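Local coordinates for protein hemolysin BL lytic component L1 (PDB 7NMQ) that serves as a lytic component of the Bacillus cereus haemolysin BL enterotoxin, an alpha-helical pore-forming toxin, and probably acts on target-cell membranes together with its partner components, at residues V85-Q90 / T119-N124. Sequence-based numbering, arbitrary orientation.
Sequences VNYDEQ and TTINTN. With EDO (1,2-ethanediol), chain F.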
loop_
_atom_site.group_PDB
_atom_site.type_symbol
_atom_site.label_atom_id
_atom_site.label_comp_id
_atom_site.label_asym_id
_atom_site.label_seq_id
_atom_site.Cartn_x
_atom_site.Cartn_y
_atom_site.Cartn_z
ATOM N N VAL A 85 -14.728 9.490 -2.745
ATOM C CA VAL A 85 -15.800 9.858 -1.799
ATOM C C VAL A 85 -16.491 11.124 -2.309
ATOM O O VAL A 85 -17.747 11.183 -2.297
ATOM C CB VAL A 85 -15.279 10.076 -0.372
ATOM C CG1 VAL A 85 -16.411 10.561 0.532
ATOM C CG2 VAL A 85 -14.613 8.833 0.208
ATOM N N ASN A 86 -15.741 12.145 -2.685
ATOM C CA ASN A 86 -16.341 13.439 -3.083
ATOM C C ASN A 86 -17.135 13.260 -4.379
ATOM O O ASN A 86 -18.132 13.985 -4.543
ATOM C CB ASN A 86 -15.272 14.497 -3.186
ATOM C CG ASN A 86 -14.828 14.942 -1.806
ATOM O OD1 ASN A 86 -15.615 14.947 -0.871
ATOM N ND2 ASN A 86 -13.670 15.521 -1.724
ATOM N N TYR A 87 -16.734 12.376 -5.258
ATOM C CA TYR A 87 -17.516 12.152 -6.508
ATOM C C TYR A 87 -18.842 11.509 -6.113
ATOM O O TYR A 87 -19.901 11.923 -6.586
ATOM C CB TYR A 87 -16.764 11.311 -7.530
ATOM C CG TYR A 87 -17.600 11.236 -8.787
ATOM C CD1 TYR A 87 -17.527 12.225 -9.748
ATOM C CD2 TYR A 87 -18.541 10.230 -8.945
ATOM C CE1 TYR A 87 -18.363 12.185 -10.851
ATOM C CE2 TYR A 87 -19.356 10.171 -10.072
ATOM C CZ TYR A 87 -19.274 11.169 -11.020
ATOM O OH TYR A 87 -20.090 11.203 -12.129
ATOM N N ASP A 88 -18.846 10.558 -5.200
ATOM C CA ASP A 88 -20.124 9.994 -4.740
ATOM C C ASP A 88 -20.994 11.108 -4.171
ATOM O O ASP A 88 -22.200 11.166 -4.473
ATOM C CB ASP A 88 -19.953 8.923 -3.664
ATOM C CG ASP A 88 -21.308 8.444 -3.149
ATOM O OD1 ASP A 88 -22.121 7.995 -3.978
ATOM O OD2 ASP A 88 -21.500 8.431 -1.879
ATOM N N GLU A 89 -20.441 11.987 -3.329
ATOM C CA GLU A 89 -21.278 13.052 -2.711
ATOM C C GLU A 89 -21.814 13.950 -3.837
ATOM O O GLU A 89 -22.995 14.342 -3.760
ATOM C CB GLU A 89 -20.519 13.860 -1.662
ATOM C CG GLU A 89 -19.810 12.973 -0.649
ATOM C CD GLU A 89 -20.335 12.850 0.778
ATOM O OE1 GLU A 89 -19.998 13.708 1.606
ATOM O OE2 GLU A 89 -20.991 11.850 1.084
ATOM N N GLN A 90 -21.022 14.247 -4.870
ATOM C CA GLN A 90 -21.529 15.099 -5.967
ATOM C C GLN A 90 -22.634 14.340 -6.710
ATOM O O GLN A 90 -23.672 14.942 -6.988
ATOM C CB GLN A 90 -20.398 15.478 -6.916
ATOM C CG GLN A 90 -20.850 16.505 -7.934
ATOM C CD GLN A 90 -19.768 16.991 -8.851
ATOM O OE1 GLN A 90 -18.636 16.589 -8.776
ATOM N NE2 GLN A 90 -20.096 17.927 -9.700
ATOM N N THR A 119 -16.530 17.193 -15.678
ATOM C CA THR A 119 -15.483 18.124 -15.219
ATOM C C THR A 119 -14.777 17.488 -14.005
ATOM O O THR A 119 -13.528 17.466 -13.944
ATOM C CB THR A 119 -16.073 19.502 -14.945
ATOM O OG1 THR A 119 -16.554 20.048 -16.177
ATOM C CG2 THR A 119 -15.078 20.436 -14.292
ATOM N N THR A 120 -15.522 16.993 -13.038
ATOM C CA THR A 120 -14.964 16.357 -11.825
ATOM C C THR A 120 -14.174 15.113 -12.194
ATOM O O THR A 120 -13.050 14.930 -11.680
ATOM C CB THR A 120 -16.068 15.969 -10.853
ATOM O OG1 THR A 120 -16.750 17.207 -10.591
ATOM C CG2 THR A 120 -15.530 15.326 -9.591
ATOM N N ILE A 121 -14.727 14.277 -13.081
ATOM C CA ILE A 121 -14.016 13.051 -13.502
ATOM C C ILE A 121 -12.663 13.451 -14.077
ATOM O O ILE A 121 -11.619 12.797 -13.767
ATOM C CB ILE A 121 -14.869 12.251 -14.493
ATOM C CG1 ILE A 121 -16.082 11.654 -13.809
ATOM C CG2 ILE A 121 -13.998 11.218 -15.203
ATOM C CD1 ILE A 121 -17.202 11.238 -14.767
ATOM N N ASN A 122 -12.655 14.441 -14.951
ATOM C CA ASN A 122 -11.390 14.809 -15.627
ATOM C C ASN A 122 -10.408 15.378 -14.602
ATOM O O ASN A 122 -9.215 15.079 -14.672
ATOM C CB ASN A 122 -11.624 15.823 -16.727
ATOM C CG ASN A 122 -12.327 15.196 -17.906
ATOM O OD1 ASN A 122 -12.335 13.975 -18.085
ATOM N ND2 ASN A 122 -12.898 16.037 -18.736
ATOM N N THR A 123 -10.876 16.164 -13.655
ATOM C CA THR A 123 -10.039 16.715 -12.564
ATOM C C THR A 123 -9.425 15.553 -11.783
ATOM O O THR A 123 -8.217 15.589 -11.499
ATOM C CB THR A 123 -10.817 17.612 -11.611
ATOM O OG1 THR A 123 -11.257 18.741 -12.345
ATOM C CG2 THR A 123 -10.032 18.090 -10.409
ATOM N N ASN A 124 -10.230 14.552 -11.436
ATOM C CA ASN A 124 -9.780 13.397 -10.643
ATOM C C ASN A 124 -8.733 12.635 -11.432
ATOM O O ASN A 124 -7.748 12.198 -10.820
ATOM C CB ASN A 124 -10.940 12.540 -10.199
ATOM C CG ASN A 124 -11.802 13.274 -9.198
ATOM O OD1 ASN A 124 -11.406 14.291 -8.621
ATOM N ND2 ASN A 124 -12.967 12.731 -8.973
HETATM C C1 EDO F . -15.125 18.748 -20.455
HETATM O O1 EDO F . -16.176 17.904 -20.909
HETATM C C2 EDO F . -15.330 19.212 -19.055
HETATM O O2 EDO F . -16.677 19.122 -18.621
HETATM O O HOH W 1 -18.236 19.789 -11.292
#
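Y87 and Q90, one helical turn apart on helix 45-103, reach across to T120 and I121 of helix 107-154 within the long helical bundle characteristic of the ClyA/HBL family of alpha-helical pore-forming toxins. The two helices are consecutive in the chain and run antiparallel, their segment axes at 179° and 11.0 Å apart, wide enough for the tyrosine to lie between them. With CG anti to the backbone N (chi1 -176°), the Y87 ring extends toward the second helix and meets T120 with its edge: the methyl CG2 sits near the ring plane, 3.7 Å from Y87 CD1. Further along the same side of the ring, I121 approaches obliquely, its CG1 3.8 Å from Y87 CE1, while its terminal CD1 lies 3.9 Å from Y87 OH. W347 of helix 330-357 meets the Y87 ring, and Y87 OH has a weak hydrogen bond with the hydroxyl of Y318 on helix 275-325, the helix that also packs on I121 through W311, M314 and Y318.

Beside this apolar patch the contact turns polar. The Q90 chain is extended as far as CD, with CG anti to the backbone N and CD anti to CA (chi2 176°), which carries its amide to T120; the two side chains lie alongside each other, pointing opposite ways. T120 OG1 donates a hydrogen bond of 2.7 Å to Q90 OE1, approaching in the carbonyl plane on a lone pair. Thus the two branches of T120 divide the work, methyl to tyrosine and hydroxyl to glutamine. A water bridges the amide nitrogen and the same hydroxyl, accepting from Q90 NE2 at 3.1 Å and donating to T120 OG1 at 3.1 Å, so OE1 is held directly and NE2 through the water.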